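Local coordinates for competence damage-inducible protein A (PDB 5V01) that is of unknown function but belongs to the CinA family of competence damage-inducible proteins, at residues L18-V22 with L162-S166. Residues are numbered along the deposited sequence; the frame is centred on the assembly and turned at random. Where two conformers were deposited one is given.
Sequences LTAEV and LAALS. With NA (sodium ion), chain E.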
loop_
_atom_site.group_PDB
_atom_site.type_symbol
_atom_site.label_atom_id
_atom_site.label_comp_id
_atom_site.label_asym_id
_atom_site.label_seq_id
_atom_site.Cartn_x
_atom_site.Cartn_y
_atom_site.Cartn_z
ATOM N N LEU A 18 -11.623 -14.201 -2.905
ATOM C CA LEU A 18 -10.286 -14.625 -3.320
ATOM C C LEU A 18 -9.273 -14.488 -2.205
ATOM O O LEU A 18 -8.435 -15.372 -1.987
ATOM C CB LEU A 18 -9.825 -13.827 -4.525
ATOM C CG LEU A 18 -10.497 -14.160 -5.853
ATOM C CD1 LEU A 18 -10.117 -13.098 -6.879
ATOM C CD2 LEU A 18 -10.149 -15.563 -6.353
ATOM N N THR A 19 -9.370 -13.373 -1.496
ATOM C CA THR A 19 -8.477 -13.126 -0.408
ATOM C C THR A 19 -8.618 -14.184 0.713
ATOM O O THR A 19 -7.623 -14.586 1.330
ATOM C CB THR A 19 -8.693 -11.709 0.116
ATOM O OG1 THR A 19 -8.478 -10.744 -0.933
ATOM C CG2 THR A 19 -7.714 -11.475 1.130
ATOM N N ALA A 20 -9.843 -14.659 0.936
ATOM C CA ALA A 20 -10.115 -15.735 1.911
ATOM C C ALA A 20 -9.422 -17.035 1.504
ATOM O O ALA A 20 -8.807 -17.726 2.331
ATOM C CB ALA A 20 -11.598 -15.950 2.086
ATOM N N GLU A 21 -9.527 -17.363 0.216
ATOM C CA GLU A 21 -8.936 -18.591 -0.287
ATOM C C GLU A 21 -7.409 -18.509 -0.230
ATOM O O GLU A 21 -6.717 -19.466 0.157
ATOM C CB GLU A 21 -9.435 -18.829 -1.707
ATOM C CG GLU A 21 -8.991 -20.117 -2.337
ATOM C CD GLU A 21 -9.593 -20.316 -3.718
ATOM O OE1 GLU A 21 -10.427 -19.499 -4.169
ATOM O OE2 GLU A 21 -9.177 -21.282 -4.367
ATOM N N VAL A 22 -6.880 -17.338 -0.600
ATOM C CA VAL A 22 -5.427 -17.111 -0.549
ATOM C C VAL A 22 -4.884 -17.213 0.880
ATOM O O VAL A 22 -3.899 -17.883 1.137
ATOM C CB VAL A 22 -5.061 -15.744 -1.163
ATOM C CG1 VAL A 22 -3.659 -15.263 -0.773
ATOM C CG2 VAL A 22 -5.213 -15.805 -2.682
ATOM N N LEU A 162 -4.793 -11.685 -7.520
ATOM C CA LEU A 162 -5.215 -12.592 -6.472
ATOM C C LEU A 162 -5.711 -13.934 -7.025
ATOM O O LEU A 162 -5.438 -14.974 -6.433
ATOM C CB LEU A 162 -6.291 -11.953 -5.593
ATOM C CG LEU A 162 -5.811 -10.770 -4.742
ATOM C CD1 LEU A 162 -7.018 -9.962 -4.246
ATOM C CD2 LEU A 162 -4.939 -11.234 -3.585
ATOM N N ALA A 163 -6.498 -13.890 -8.103
ATOM C CA ALA A 163 -7.026 -15.122 -8.702
ATOM C C ALA A 163 -5.868 -15.978 -9.207
ATOM O O ALA A 163 -5.847 -17.200 -9.004
ATOM C CB ALA A 163 -7.996 -14.807 -9.817
ATOM N N ALA A 164 -4.891 -15.343 -9.848
ATOM C CA ALA A 164 -3.723 -16.094 -10.340
ATOM C C ALA A 164 -2.898 -16.656 -9.177
ATOM O O ALA A 164 -2.412 -17.789 -9.204
ATOM C CB ALA A 164 -2.868 -15.223 -11.230
ATOM N N LEU A 165 -2.741 -15.852 -8.116
ATOM C CA LEU A 165 -2.056 -16.334 -6.923
ATOM C C LEU A 165 -2.771 -17.560 -6.333
ATOM O O LEU A 165 -2.110 -18.522 -5.952
ATOM C CB LEU A 165 -1.992 -15.233 -5.870
ATOM C CG LEU A 165 -1.359 -15.665 -4.536
ATOM C CD1 LEU A 165 0.093 -16.095 -4.725
ATOM C CD2 LEU A 165 -1.481 -14.576 -3.479
ATOM N N SER A 166 -4.109 -17.511 -6.263
ATOM C CA SER A 166 -4.913 -18.629 -5.727
ATOM C C SER A 166 -4.660 -19.936 -6.486
ATOM O O SER A 166 -4.485 -21.015 -5.874
ATOM C CB SER A 166 -6.421 -18.278 -5.664
ATOM O OG SER A 166 -7.131 -18.400 -6.901
HETATM NA NA NA E . -5.318 -21.976 -3.985
HETATM O O HOH W 1 -10.067 -19.051 -6.941
HETATM O O HOH W 2 -5.398 -19.972 -2.606
HETATM O O HOH W 3 -7.484 -22.850 -2.485
#
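Val22 turns CG1 anti to its backbone N (chi1 163°) and Leu165 likewise swings CG away from its own N (chi1 177°), which carries Val22 CG1 to within 3.5 Å of Leu165 CD2, the two side chains meeting at about a right angle. They join the N-terminal and C-terminal helices of this alpha/beta CinA domain, 15-29 and 150-169; the axes of segments 18-22 and 162-166 approach to 9.3 Å at 30°, running in nearly the same direction. Val22 CG2 also rests against the carbonyl oxygen of Leu162, already engaged by Ser166 N in the helix. One turn back, Leu18 and Leu162 face each other CB to CB at 4.1 Å, and the isobutyl fork of Leu18 straddles Ala163, with CD1 4.0 Å from Ala163 CB. Deeper in, Leu165 packs on Ile107 and Ile109 of the central sheet, while Leu162 leans on helix 43-50. The polar side is linked through solvent and metal. Glu21, extended beyond CG, sends its carboxylate along the margin of the apolar seam, where one water donates to OE1. A second water donates to Glu21 OE2 and lies at a long 2.8 Å from a sodium ion, a loose link between carboxylate and metal. Of the two segments, 162-166 supplies a direct ligand, Ser166 O, 2.3 Å from the sodium ion.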